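PDB 2I6D: RNA methyltransferase, TrmH family from Porphyromonas gingivalis, which probably binds RNA and transfers a methyl group to it from S-adenosylmethionine, as other members of the SpoU/TrmH family do. Local coordinates for residues A[11-16]-A[86-91]; A[100-105]-A[128-133]; A[186-191]-A[225-230]; A[206-211]-A[239-244]. One frame throughout, in Å; residues are numbered along the deposited sequence. Where two conformers were deposited one is given.

Overall arrangement
Interaction 1 lies in the putative RNA-binding domain, about 29 Å centre to centre from interaction 2; the other three lie in the SpoU methylase domain. Interaction 1 is buried and apolar, a helix set on a mixed sheet. Interaction 2, partly buried, combines aromatic packing with a His-carboxylate bond and a salt bridge on the seven-stranded parallel sheet. Interaction 3 reaches the outer strand of that sheet and is a surface contact held by backbone hydrogen bonds. Interaction 4, also near the surface, works through van der Waals contacts and bridging waters. Interactions 3 and 4 alternate along the chain and touch through Ile226 CD1 and Leu240 CD1, 4.1 Å apart.

Interaction 1: A[11-16]-A[86-91]; sequences KFLRSL and PLMAVF
Met88 and Val90 of strand 87-91 meet Phe12, Leu13 and Leu16 of segment 11-16, which lies on helix 7-15, where this helix packs on the mixed sheet of the predicted MRM3-like substrate-binding domain. The helix and strand axes cross at 79° and come within 10.3 Å of each other, a layer filled by side chains without a single hydrogen bond across it. The strand is an inner one, flanked by strands 27-31 and 45-51.

Met88, a selenomethionine, comes first. Its CG is anti to the backbone N (chi1 -172°) and the chain stays extended beyond, which carries the selenium and methyl out from the sheet to the helix. SE ends 4.3 Å from Leu13 CD2, and the terminal CE lies 4.0 Å from the carbonyl O of Leu13. Ala29 and Glu31 of the neighbouring strand, with Ile78 from a loop, also touch this long side chain.

Both methyl branches of Val90 are used. CG1, set anti to the backbone N (chi1 175°), faces Leu16 CD1 at 3.7 Å, the two side chains running at about a right angle. Phe12 CE2 comes in obliquely between the two branches, 3.9 Å from Val90 CG2 and 4.0 Å from CG1; Phe12 also touches Arg46 of strand 45-51. The tightest packing is at the second branch, where Val90 CG2 presses against Leu13 CD2 at 3.4 Å, closer than usual for two methyl carbons.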
loop_
_atom_site.group_PDB
_atom_site.type_symbol
_atom_site.label_atom_id
_atom_site.label_comp_id
_atom_site.label_asym_id
_atom_site.label_seq_id
_atom_site.Cartn_x
_atom_site.Cartn_y
_atom_site.Cartn_z
ATOM N N LYS A 11 0.437 -25.184 8.054
ATOM C CA LYS A 11 0.764 -25.163 6.630
ATOM C C LYS A 11 0.073 -23.986 5.920
ATOM O O LYS A 11 0.710 -23.207 5.196
ATOM C CB LYS A 11 0.379 -26.500 5.992
ATOM C CG LYS A 11 0.660 -26.618 4.515
ATOM C CD LYS A 11 0.310 -28.039 4.064
ATOM C CE LYS A 11 0.636 -28.272 2.596
ATOM N NZ LYS A 11 -0.349 -27.560 1.723
ATOM N N PHE A 12 -1.221 -23.826 6.177
ATOM C CA PHE A 12 -1.981 -22.707 5.629
ATOM C C PHE A 12 -1.385 -21.345 6.000
ATOM O O PHE A 12 -1.122 -20.527 5.118
ATOM C CB PHE A 12 -3.444 -22.795 6.093
ATOM C CG PHE A 12 -4.255 -21.594 5.749
ATOM C CD1 PHE A 12 -4.731 -21.419 4.449
ATOM C CD2 PHE A 12 -4.549 -20.629 6.723
ATOM C CE1 PHE A 12 -5.484 -20.293 4.119
ATOM C CE2 PHE A 12 -5.305 -19.509 6.402
ATOM C CZ PHE A 12 -5.774 -19.345 5.093
ATOM N N LEU A 13 -1.190 -21.107 7.302
ATOM C CA LEU A 13 -0.581 -19.866 7.787
ATOM C C LEU A 13 0.777 -19.572 7.119
ATOM O O LEU A 13 1.053 -18.427 6.686
ATOM C CB LEU A 13 -0.449 -19.903 9.322
ATOM C CG LEU A 13 -1.781 -19.659 10.045
ATOM C CD1 LEU A 13 -1.687 -20.177 11.461
ATOM C CD2 LEU A 13 -2.199 -18.124 10.020
ATOM N N ARG A 14 1.620 -20.595 7.031
ATOM C CA ARG A 14 2.975 -20.414 6.453
ATOM C C ARG A 14 2.931 -20.119 4.949
ATOM O O ARG A 14 3.766 -19.398 4.436
ATOM C CB ARG A 14 3.854 -21.636 6.731
ATOM C CG ARG A 14 4.188 -21.823 8.222
ATOM C CD ARG A 14 4.970 -23.123 8.500
ATOM N NE ARG A 14 6.217 -23.205 7.748
ATOM C CZ ARG A 14 7.320 -22.529 8.051
ATOM N NH1 ARG A 14 7.353 -21.724 9.116
ATOM N NH2 ARG A 14 8.401 -22.669 7.292
ATOM N N SER A 15 1.940 -20.677 4.255
ATOM C CA SER A 15 1.828 -20.536 2.807
ATOM C C SER A 15 1.586 -19.074 2.407
ATOM O O SER A 15 1.929 -18.671 1.295
ATOM C CB SER A 15 0.696 -21.417 2.273
ATOM O OG SER A 15 -0.561 -20.831 2.586
ATOM N N LEU A 16 1.027 -18.268 3.313
ATOM C CA LEU A 16 0.606 -16.913 2.929
ATOM C C LEU A 16 1.764 -15.919 2.769
ATOM O O LEU A 16 1.574 -14.788 2.283
ATOM C CB LEU A 16 -0.440 -16.368 3.912
ATOM C CG LEU A 16 -1.714 -17.208 4.000
ATOM C CD1 LEU A 16 -2.636 -16.634 5.091
ATOM C CD2 LEU A 16 -2.455 -17.377 2.641
ATOM N N PRO A 86 2.846 -12.182 19.462
ATOM C CA PRO A 86 1.932 -13.315 19.654
ATOM C C PRO A 86 0.481 -13.146 19.183
ATOM O O PRO A 86 -0.448 -13.484 19.914
ATOM C CB PRO A 86 1.994 -13.564 21.177
ATOM C CG PRO A 86 2.444 -12.297 21.756
ATOM C CD PRO A 86 3.082 -11.434 20.712
ATOM N N LEU A 87 0.295 -12.627 17.966
ATOM C CA LEU A 87 -1.016 -12.482 17.377
ATOM C C LEU A 87 -0.833 -12.443 15.854
ATOM O O LEU A 87 -0.026 -11.674 15.344
ATOM C CB LEU A 87 -1.681 -11.174 17.878
ATOM C CG LEU A 87 -3.135 -10.930 17.492
ATOM C CD1 LEU A 87 -4.047 -11.955 18.169
ATOM C CD2 LEU A 87 -3.520 -9.459 17.850
HETATM N N MSE A 88 -1.563 -13.298 15.151
HETATM C CA MSE A 88 -1.491 -13.335 13.706
HETATM C C MSE A 88 -2.917 -13.498 13.211
HETATM O O MSE A 88 -3.639 -14.397 13.667
HETATM C CB MSE A 88 -0.598 -14.505 13.252
HETATM C CG MSE A 88 -0.301 -14.523 11.748
HETATM SE SE MSE A 88 1.160 -15.829 11.374
HETATM C CE MSE A 88 1.326 -15.511 9.427
ATOM N N ALA A 89 -3.333 -12.607 12.311
ATOM C CA ALA A 89 -4.677 -12.645 11.716
ATOM C C ALA A 89 -4.568 -13.040 10.258
ATOM O O ALA A 89 -3.592 -12.712 9.598
ATOM C CB ALA A 89 -5.361 -11.240 11.848
ATOM N N VAL A 90 -5.585 -13.723 9.739
ATOM C CA VAL A 90 -5.668 -13.950 8.320
ATOM C C VAL A 90 -6.920 -13.207 7.851
ATOM O O VAL A 90 -8.011 -13.426 8.399
ATOM C CB VAL A 90 -5.759 -15.445 7.959
ATOM C CG1 VAL A 90 -5.958 -15.585 6.434
ATOM C CG2 VAL A 90 -4.469 -16.198 8.387
ATOM N N PHE A 91 -6.748 -12.330 6.867
ATOM C CA PHE A 91 -7.850 -11.566 6.285
ATOM C C PHE A 91 -8.041 -11.962 4.850
ATOM O O PHE A 91 -7.079 -12.372 4.181
ATOM C CB PHE A 91 -7.533 -10.071 6.290
ATOM C CG PHE A 91 -7.449 -9.467 7.662
ATOM C CD1 PHE A 91 -8.598 -9.278 8.439
ATOM C CD2 PHE A 91 -6.227 -9.034 8.158
ATOM C CE1 PHE A 91 -8.515 -8.701 9.722
ATOM C CE2 PHE A 91 -6.139 -8.426 9.427
ATOM C CZ PHE A 91 -7.290 -8.271 10.205
#

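Interaction 2: A[100-105]-A[128-133]; sequences VVEGLT and GIRHVW
In the beta-alpha-beta unit of strand 104-109, helix 114-127 and strand 131-134, Glu102 and His131 form a His-carboxylate pair beside the strand starts. His131 NE2 donates to Glu102 OE2 over 2.7 Å, nearly straight at 169°; the oxygen lies in the ring plane but is met from above the plane of the carboxylate. Arg130 NH2 makes a longer salt bridge to the same oxygen, 3.6 Å away, with the guanidinium turned 67° against the carboxylate and one of its faces over Glu102 CB. Val100 CG1 covers a face of the imidazole in a CH-pi contact, 3.9 Å from its centroid.

The indole of Trp133 is gripped at edge and face. NE1 donates to Val100 O at 3.0 Å along a bent path, while Thr105 CG2 sits over the five-membered ring, 3.6 Å from its centroid. Toward the helix end, Ile129 CD1 presses tightly on Leu104 CG at 3.4 Å. A water donates to the carbonyls of Glu102 and Leu104 and accepts from Arg130 N, linking the two backbones. Ahead of Ile129, Gly128 closes helix 114-127 with a Schellman motif, completing a helix-to-strand return of the parallel beta-alpha-beta crossover.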
loop_
_atom_site.group_PDB
_atom_site.type_symbol
_atom_site.label_atom_id
_atom_site.label_comp_id
_atom_site.label_asym_id
_atom_site.label_seq_id
_atom_site.Cartn_x
_atom_site.Cartn_y
_atom_site.Cartn_z
ATOM N N VAL A 100 -10.466 3.521 -8.572
ATOM C CA VAL A 100 -11.373 4.593 -8.260
ATOM C C VAL A 100 -10.507 5.847 -8.047
ATOM O O VAL A 100 -9.410 5.758 -7.455
ATOM C CB VAL A 100 -12.201 4.226 -6.973
ATOM C CG1 VAL A 100 -12.821 5.456 -6.320
ATOM C CG2 VAL A 100 -13.273 3.163 -7.301
ATOM N N VAL A 101 -10.960 6.986 -8.573
ATOM C CA VAL A 101 -10.331 8.290 -8.255
ATOM C C VAL A 101 -11.231 9.028 -7.272
ATOM O O VAL A 101 -12.356 9.366 -7.610
ATOM C CB VAL A 101 -10.099 9.208 -9.506
ATOM C CG1 VAL A 101 -9.345 10.513 -9.104
ATOM C CG2 VAL A 101 -9.313 8.497 -10.602
ATOM N N GLU A 102 -10.753 9.283 -6.048
ATOM C CA GLU A 102 -11.521 10.118 -5.112
ATOM C C GLU A 102 -10.475 11.032 -4.507
ATOM O O GLU A 102 -9.671 10.593 -3.700
ATOM C CB GLU A 102 -12.236 9.294 -4.021
ATOM C CG GLU A 102 -13.388 8.434 -4.576
ATOM C CD GLU A 102 -14.021 7.445 -3.583
ATOM O OE1 GLU A 102 -15.258 7.244 -3.710
ATOM O OE2 GLU A 102 -13.305 6.858 -2.719
ATOM N N GLY A 103 -10.457 12.284 -4.953
ATOM C CA GLY A 103 -9.379 13.195 -4.619
ATOM C C GLY A 103 -8.054 12.803 -5.258
ATOM O O GLY A 103 -7.997 11.988 -6.205
ATOM N N LEU A 104 -6.975 13.379 -4.737
ATOM C CA LEU A 104 -5.659 13.076 -5.230
ATOM C C LEU A 104 -5.396 11.577 -5.045
ATOM O O LEU A 104 -5.539 11.030 -3.928
ATOM C CB LEU A 104 -4.621 13.895 -4.452
ATOM C CG LEU A 104 -3.169 13.526 -4.725
ATOM C CD1 LEU A 104 -2.863 13.730 -6.263
ATOM C CD2 LEU A 104 -2.267 14.404 -3.821
ATOM N N THR A 105 -5.002 10.948 -6.144
ATOM C CA THR A 105 -4.849 9.508 -6.238
ATOM C C THR A 105 -3.451 9.235 -6.764
ATOM O O THR A 105 -3.059 9.781 -7.801
ATOM C CB THR A 105 -5.904 8.958 -7.213
ATOM O OG1 THR A 105 -7.208 9.260 -6.691
ATOM C CG2 THR A 105 -5.761 7.426 -7.415
ATOM N N GLY A 128 -3.889 11.965 3.945
ATOM C CA GLY A 128 -5.319 11.671 3.724
ATOM C C GLY A 128 -5.632 11.271 2.281
ATOM O O GLY A 128 -6.775 11.426 1.819
ATOM N N ILE A 129 -4.622 10.767 1.560
ATOM C CA ILE A 129 -4.844 10.152 0.253
ATOM C C ILE A 129 -5.744 8.913 0.405
ATOM O O ILE A 129 -5.499 8.064 1.260
ATOM C CB ILE A 129 -3.485 9.700 -0.402
ATOM C CG1 ILE A 129 -2.575 10.911 -0.694
ATOM C CG2 ILE A 129 -3.717 8.759 -1.630
ATOM C CD1 ILE A 129 -2.550 11.421 -2.074
ATOM N N ARG A 130 -6.812 8.819 -0.372
ATOM C CA ARG A 130 -7.735 7.696 -0.195
ATOM C C ARG A 130 -7.469 6.493 -1.060
ATOM O O ARG A 130 -7.963 5.384 -0.756
ATOM C CB ARG A 130 -9.173 8.175 -0.406
ATOM C CG ARG A 130 -9.604 9.120 0.741
ATOM C CD ARG A 130 -10.673 10.049 0.287
ATOM N NE ARG A 130 -11.918 9.343 0.005
ATOM C CZ ARG A 130 -13.112 9.901 0.120
ATOM N NH1 ARG A 130 -13.195 11.159 0.532
ATOM N NH2 ARG A 130 -14.213 9.207 -0.151
ATOM N N HIS A 131 -6.716 6.691 -2.145
ATOM C CA HIS A 131 -6.499 5.610 -3.117
ATOM C C HIS A 131 -5.111 5.622 -3.622
ATOM O O HIS A 131 -4.582 6.682 -3.973
ATOM C CB HIS A 131 -7.462 5.716 -4.336
ATOM C CG HIS A 131 -8.887 5.489 -3.975
ATOM N ND1 HIS A 131 -9.436 4.231 -3.899
ATOM C CD2 HIS A 131 -9.858 6.351 -3.593
ATOM C CE1 HIS A 131 -10.698 4.329 -3.514
ATOM N NE2 HIS A 131 -10.979 5.604 -3.322
ATOM N N VAL A 132 -4.516 4.431 -3.663
ATOM C CA VAL A 132 -3.151 4.266 -4.199
ATOM C C VAL A 132 -3.248 3.104 -5.181
ATOM O O VAL A 132 -3.625 1.973 -4.821
ATOM C CB VAL A 132 -2.070 3.977 -3.102
ATOM C CG1 VAL A 132 -0.723 3.611 -3.739
ATOM C CG2 VAL A 132 -1.896 5.181 -2.146
ATOM N N TRP A 133 -2.910 3.385 -6.431
ATOM C CA TRP A 133 -2.943 2.362 -7.442
ATOM C C TRP A 133 -1.541 1.858 -7.700
ATOM O O TRP A 133 -0.573 2.621 -7.596
ATOM C CB TRP A 133 -3.495 2.915 -8.769
ATOM C CG TRP A 133 -4.860 3.550 -8.737
ATOM C CD1 TRP A 133 -5.831 3.445 -7.766
ATOM C CD2 TRP A 133 -5.403 4.318 -9.781
ATOM N NE1 TRP A 133 -6.944 4.168 -8.152
ATOM C CE2 TRP A 133 -6.696 4.720 -9.388
ATOM C CE3 TRP A 133 -4.898 4.747 -11.019
ATOM C CZ2 TRP A 133 -7.502 5.532 -10.193
ATOM C CZ3 TRP A 133 -5.705 5.555 -11.832
ATOM C CH2 TRP A 133 -7.008 5.924 -11.409
HETATM O O HOH W 1 -9.312 2.186 -6.368
HETATM O O HOH W 2 -7.536 11.224 -2.103
#

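Interaction 3: A[186-191]-A[225-230]; sequences GQSLYE and TIPASG
Thr225 pairs with Ser188 as a parallel bridge, its N donating to Gln187 O at 2.9 Å and its O accepting from Leu189 N, also at 2.9 Å. The Ser188 CA adds a CA-H...O contact to the same Thr225 O at 3.5 Å. Thr225 OG1 comes within 2.8 Å of Gly186 N at an angle too poor for a bond; its hydrogen bond is to Phe183 O.

The bridge attaches the short strand 187-188 to strand 222-225 at the outer edge of the seven-stranded parallel sheet of the SpoU domain. The chain turns straight after the bridge, with Ser188 OG, anti to the backbone N (chi1 169°), accepting from Tyr190 N at 3.2 Å in an ST turn. That oxygen also has Pro227 CG 3.5 Å away. Pro227 CD meets Tyr190 CE2 obliquely at 3.9 Å. Leu189, built in two conformers, places CD2 in the given one 3.9 Å from Pro227 CD, a contact that is correspondingly doubtful. Glu252 of helix 242-255 touches Tyr190, and Ile248 of that helix touches Ile226.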
loop_
_atom_site.group_PDB
_atom_site.type_symbol
_atom_site.label_atom_id
_atom_site.label_comp_id
_atom_site.label_asym_id
_atom_site.label_seq_id
_atom_site.Cartn_x
_atom_site.Cartn_y
_atom_site.Cartn_z
ATOM N N GLY A 186 10.338 19.167 -16.165
ATOM C CA GLY A 186 8.915 19.476 -16.164
ATOM C C GLY A 186 8.689 20.815 -15.499
ATOM O O GLY A 186 9.633 21.535 -15.208
ATOM N N GLN A 187 7.433 21.145 -15.240
ATOM C CA GLN A 187 7.112 22.390 -14.541
ATOM C C GLN A 187 7.417 22.283 -13.042
ATOM O O GLN A 187 7.035 21.307 -12.418
ATOM C CB GLN A 187 5.626 22.688 -14.707
ATOM C CG GLN A 187 5.205 23.987 -14.035
ATOM C CD GLN A 187 3.807 24.408 -14.433
ATOM O OE1 GLN A 187 2.941 23.568 -14.673
ATOM N NE2 GLN A 187 3.579 25.710 -14.480
ATOM N N SER A 188 8.065 23.293 -12.460
ATOM C CA SER A 188 8.262 23.306 -11.005
ATOM C C SER A 188 6.928 23.086 -10.314
ATOM O O SER A 188 5.946 23.768 -10.626
ATOM C CB SER A 188 8.837 24.635 -10.515
ATOM O OG SER A 188 8.756 24.674 -9.098
ATOM N N LEU A 189 6.880 22.150 -9.364
ATOM C CA LEU A 189 5.663 21.881 -8.586
ATOM C C LEU A 189 5.187 23.101 -7.786
ATOM O O LEU A 189 4.017 23.179 -7.418
ATOM C CB LEU A 189 5.840 20.675 -7.639
ATOM C CG LEU A 189 6.382 20.881 -6.218
ATOM C CD1 LEU A 189 6.011 19.738 -5.300
ATOM C CD2 LEU A 189 7.885 21.082 -6.228
ATOM N N TYR A 190 6.096 24.023 -7.494
ATOM C CA TYR A 190 5.727 25.265 -6.808
ATOM C C TYR A 190 5.029 26.271 -7.711
ATOM O O TYR A 190 4.334 27.147 -7.216
ATOM C CB TYR A 190 6.953 25.908 -6.150
ATOM C CG TYR A 190 7.678 24.924 -5.264
ATOM C CD1 TYR A 190 6.989 24.163 -4.316
ATOM C CD2 TYR A 190 9.040 24.744 -5.384
ATOM C CE1 TYR A 190 7.655 23.230 -3.515
ATOM C CE2 TYR A 190 9.715 23.836 -4.581
ATOM C CZ TYR A 190 9.015 23.075 -3.660
ATOM O OH TYR A 190 9.732 22.172 -2.877
ATOM N N GLU A 191 5.223 26.140 -9.024
ATOM C CA GLU A 191 4.626 27.058 -9.997
ATOM C C GLU A 191 3.348 26.501 -10.640
ATOM O O GLU A 191 2.578 27.251 -11.229
ATOM C CB GLU A 191 5.637 27.422 -11.096
ATOM C CG GLU A 191 6.928 28.020 -10.553
ATOM C CD GLU A 191 7.946 28.382 -11.637
ATOM O OE1 GLU A 191 7.848 27.897 -12.789
ATOM O OE2 GLU A 191 8.860 29.149 -11.315
ATOM N N THR A 225 8.084 18.759 -11.623
ATOM C CA THR A 225 9.438 18.500 -11.169
ATOM C C THR A 225 9.619 19.149 -9.803
ATOM O O THR A 225 9.036 20.198 -9.526
ATOM C CB THR A 225 10.460 19.085 -12.155
ATOM O OG1 THR A 225 10.166 18.612 -13.474
ATOM C CG2 THR A 225 11.858 18.641 -11.810
ATOM N N ILE A 226 10.441 18.533 -8.963
ATOM C CA ILE A 226 10.894 19.153 -7.733
ATOM C C ILE A 226 12.280 19.709 -8.014
ATOM O O ILE A 226 13.238 18.953 -8.201
ATOM C CB ILE A 226 10.968 18.127 -6.573
ATOM C CG1 ILE A 226 9.598 17.442 -6.373
ATOM C CG2 ILE A 226 11.483 18.812 -5.286
ATOM C CD1 ILE A 226 9.672 16.184 -5.476
ATOM N N PRO A 227 12.408 21.038 -8.024
ATOM C CA PRO A 227 13.660 21.661 -8.445
ATOM C C PRO A 227 14.813 21.347 -7.483
ATOM O O PRO A 227 14.615 21.320 -6.257
ATOM C CB PRO A 227 13.348 23.170 -8.408
ATOM C CG PRO A 227 11.848 23.275 -8.231
ATOM C CD PRO A 227 11.383 22.016 -7.602
ATOM N N ALA A 228 15.987 21.082 -8.046
ATOM C CA ALA A 228 17.210 20.975 -7.246
ATOM C C ALA A 228 17.848 22.340 -7.130
ATOM O O ALA A 228 17.737 23.173 -8.035
ATOM C CB ALA A 228 18.188 19.993 -7.861
ATOM N N SER A 229 18.532 22.573 -6.019
ATOM C CA SER A 229 19.175 23.863 -5.803
ATOM C C SER A 229 20.440 23.727 -5.003
ATOM O O SER A 229 20.727 24.565 -4.154
ATOM C CB SER A 229 18.225 24.832 -5.094
ATOM O OG SER A 229 17.800 24.277 -3.863
ATOM N N GLY A 230 21.212 22.683 -5.294
ATOM C CA GLY A 230 22.479 22.437 -4.607
ATOM C C GLY A 230 23.628 23.280 -5.124
ATOM O O GLY A 230 23.447 24.147 -5.997
#

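Interaction 4: A[206-211]-A[239-244]; sequences GSEGRG and SLNVAI
A first torsion of 152° turns Glu208 CG away from its backbone N, and the chain runs extended from there, laying the carboxylate alongside the backbone of Ser239-Asn241. The two loops belong to the knotted SpoU domain; the Gly-Ser-Glu-Gly-Arg-Gly and Ser-Leu-Asn runs resemble the family motifs that in relatives line the cofactor pocket. An acetic acid molecule, probably from the crystallisation liquor, lies about 4 Å from the Val242 side chain and may mark such a pocket.

No hydrogen bond spans the contact directly. Glu208 CB rests 3.7 Å from Leu240 O, and OE1 lies 3.5 Å from Asn241 CA. OE2 faces Ser239 O at 3.2 Å, two acceptors without a bond. Water completes the join: one molecule donates to Glu208 OE1 at 2.8 Å and accepts from Asn241 ND2, and a weaker bridge links OE2 to Ser239 N. Gly206 O touches Val242 CG2 at 3.3 Å.

Asn241 ND2 is also tied to Asn116 OD1 of helix 114-127. Within the loops, Ser207 OG accepts from Arg210 N at 3.0 Å in an ST motif, and Asn241 N-caps helix 242-255: its OD1 accepts from Ile244 N at 3.2 Å, in the carbonyl plane and on a lone pair.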
loop_
_atom_site.group_PDB
_atom_site.type_symbol
_atom_site.label_atom_id
_atom_site.label_comp_id
_atom_site.label_asym_id
_atom_site.label_seq_id
_atom_site.Cartn_x
_atom_site.Cartn_y
_atom_site.Cartn_z
ATOM N N GLY A 206 7.220 7.098 -10.616
ATOM C CA GLY A 206 8.007 5.937 -11.078
ATOM C C GLY A 206 9.188 5.632 -10.166
ATOM O O GLY A 206 9.488 6.401 -9.272
ATOM N N SER A 207 9.914 4.545 -10.411
ATOM C CA SER A 207 11.119 4.315 -9.608
ATOM C C SER A 207 12.186 5.335 -9.950
ATOM O O SER A 207 12.285 5.748 -11.095
ATOM C CB SER A 207 11.685 2.944 -9.839
ATOM O OG SER A 207 12.256 2.882 -11.129
ATOM N N GLU A 208 12.982 5.725 -8.951
ATOM C CA GLU A 208 14.171 6.557 -9.155
ATOM C C GLU A 208 15.174 5.905 -10.127
ATOM O O GLU A 208 15.868 6.615 -10.860
ATOM C CB GLU A 208 14.815 6.894 -7.805
ATOM C CG GLU A 208 16.295 7.150 -7.832
ATOM C CD GLU A 208 16.889 7.300 -6.442
ATOM O OE1 GLU A 208 16.407 6.646 -5.480
ATOM O OE2 GLU A 208 17.854 8.078 -6.325
ATOM N N GLY A 209 15.223 4.571 -10.141
ATOM C CA GLY A 209 16.061 3.818 -11.078
ATOM C C GLY A 209 15.740 3.979 -12.562
ATOM O O GLY A 209 16.647 4.147 -13.363
ATOM N N ARG A 210 14.463 3.932 -12.939
ATOM C CA ARG A 210 14.070 4.065 -14.346
ATOM C C ARG A 210 13.090 5.212 -14.624
ATOM O O ARG A 210 12.932 5.649 -15.768
ATOM C CB ARG A 210 13.520 2.739 -14.895
ATOM C CG ARG A 210 12.944 1.775 -13.852
ATOM C CD ARG A 210 14.010 0.851 -13.241
ATOM N NE ARG A 210 13.782 0.648 -11.809
ATOM C CZ ARG A 210 12.939 -0.244 -11.290
ATOM N NH1 ARG A 210 12.805 -0.330 -9.975
ATOM N NH2 ARG A 210 12.231 -1.048 -12.074
ATOM N N GLY A 211 12.425 5.691 -13.587
ATOM C CA GLY A 211 11.430 6.746 -13.746
ATOM C C GLY A 211 10.174 6.192 -14.403
ATOM O O GLY A 211 10.023 4.979 -14.568
ATOM N N SER A 239 18.243 11.991 -9.318
ATOM C CA SER A 239 16.847 11.908 -8.899
ATOM C C SER A 239 16.705 11.763 -7.394
ATOM O O SER A 239 17.614 11.272 -6.735
ATOM C CB SER A 239 16.143 10.738 -9.597
ATOM O OG SER A 239 14.760 10.753 -9.299
ATOM N N LEU A 240 15.563 12.201 -6.860
ATOM C CA LEU A 240 15.246 11.967 -5.458
ATOM C C LEU A 240 14.627 10.585 -5.328
ATOM O O LEU A 240 13.990 10.105 -6.256
ATOM C CB LEU A 240 14.242 12.996 -4.943
ATOM C CG LEU A 240 14.748 14.410 -4.661
ATOM C CD1 LEU A 240 13.557 15.304 -4.396
ATOM C CD2 LEU A 240 15.751 14.402 -3.499
ATOM N N ASN A 241 14.817 9.954 -4.167
ATOM C CA ASN A 241 14.144 8.697 -3.863
ATOM C C ASN A 241 12.623 8.877 -4.108
ATOM O O ASN A 241 12.079 9.946 -3.847
ATOM C CB ASN A 241 14.458 8.323 -2.407
ATOM C CG ASN A 241 13.604 7.167 -1.904
ATOM O OD1 ASN A 241 12.482 7.371 -1.472
ATOM N ND2 ASN A 241 14.130 5.945 -1.991
ATOM N N VAL A 242 11.948 7.853 -4.637
ATOM C CA VAL A 242 10.529 8.009 -4.993
ATOM C C VAL A 242 9.626 8.325 -3.785
ATOM O O VAL A 242 8.667 9.065 -3.916
ATOM C CB VAL A 242 9.986 6.764 -5.786
ATOM C CG1 VAL A 242 10.115 5.496 -4.956
ATOM C CG2 VAL A 242 8.528 6.999 -6.218
ATOM N N ALA A 243 9.918 7.751 -2.621
ATOM C CA ALA A 243 9.078 8.016 -1.451
ATOM C C ALA A 243 9.301 9.466 -0.977
ATOM O O ALA A 243 8.386 10.125 -0.484
ATOM C CB ALA A 243 9.403 7.009 -0.329
ATOM N N ILE A 244 10.547 9.932 -1.060
ATOM C CA ILE A 244 10.866 11.324 -0.724
ATOM C C ILE A 244 10.098 12.271 -1.649
ATOM O O ILE A 244 9.451 13.231 -1.185
ATOM C CB ILE A 244 12.404 11.583 -0.793
ATOM C CG1 ILE A 244 13.137 10.788 0.304
ATOM C CG2 ILE A 244 12.748 13.094 -0.768
ATOM C CD1 ILE A 244 12.840 11.304 1.767
HETATM O O HOH W 3 17.008 5.886 -2.879
HETATM O O HOH W 4 19.089 9.052 -9.064
#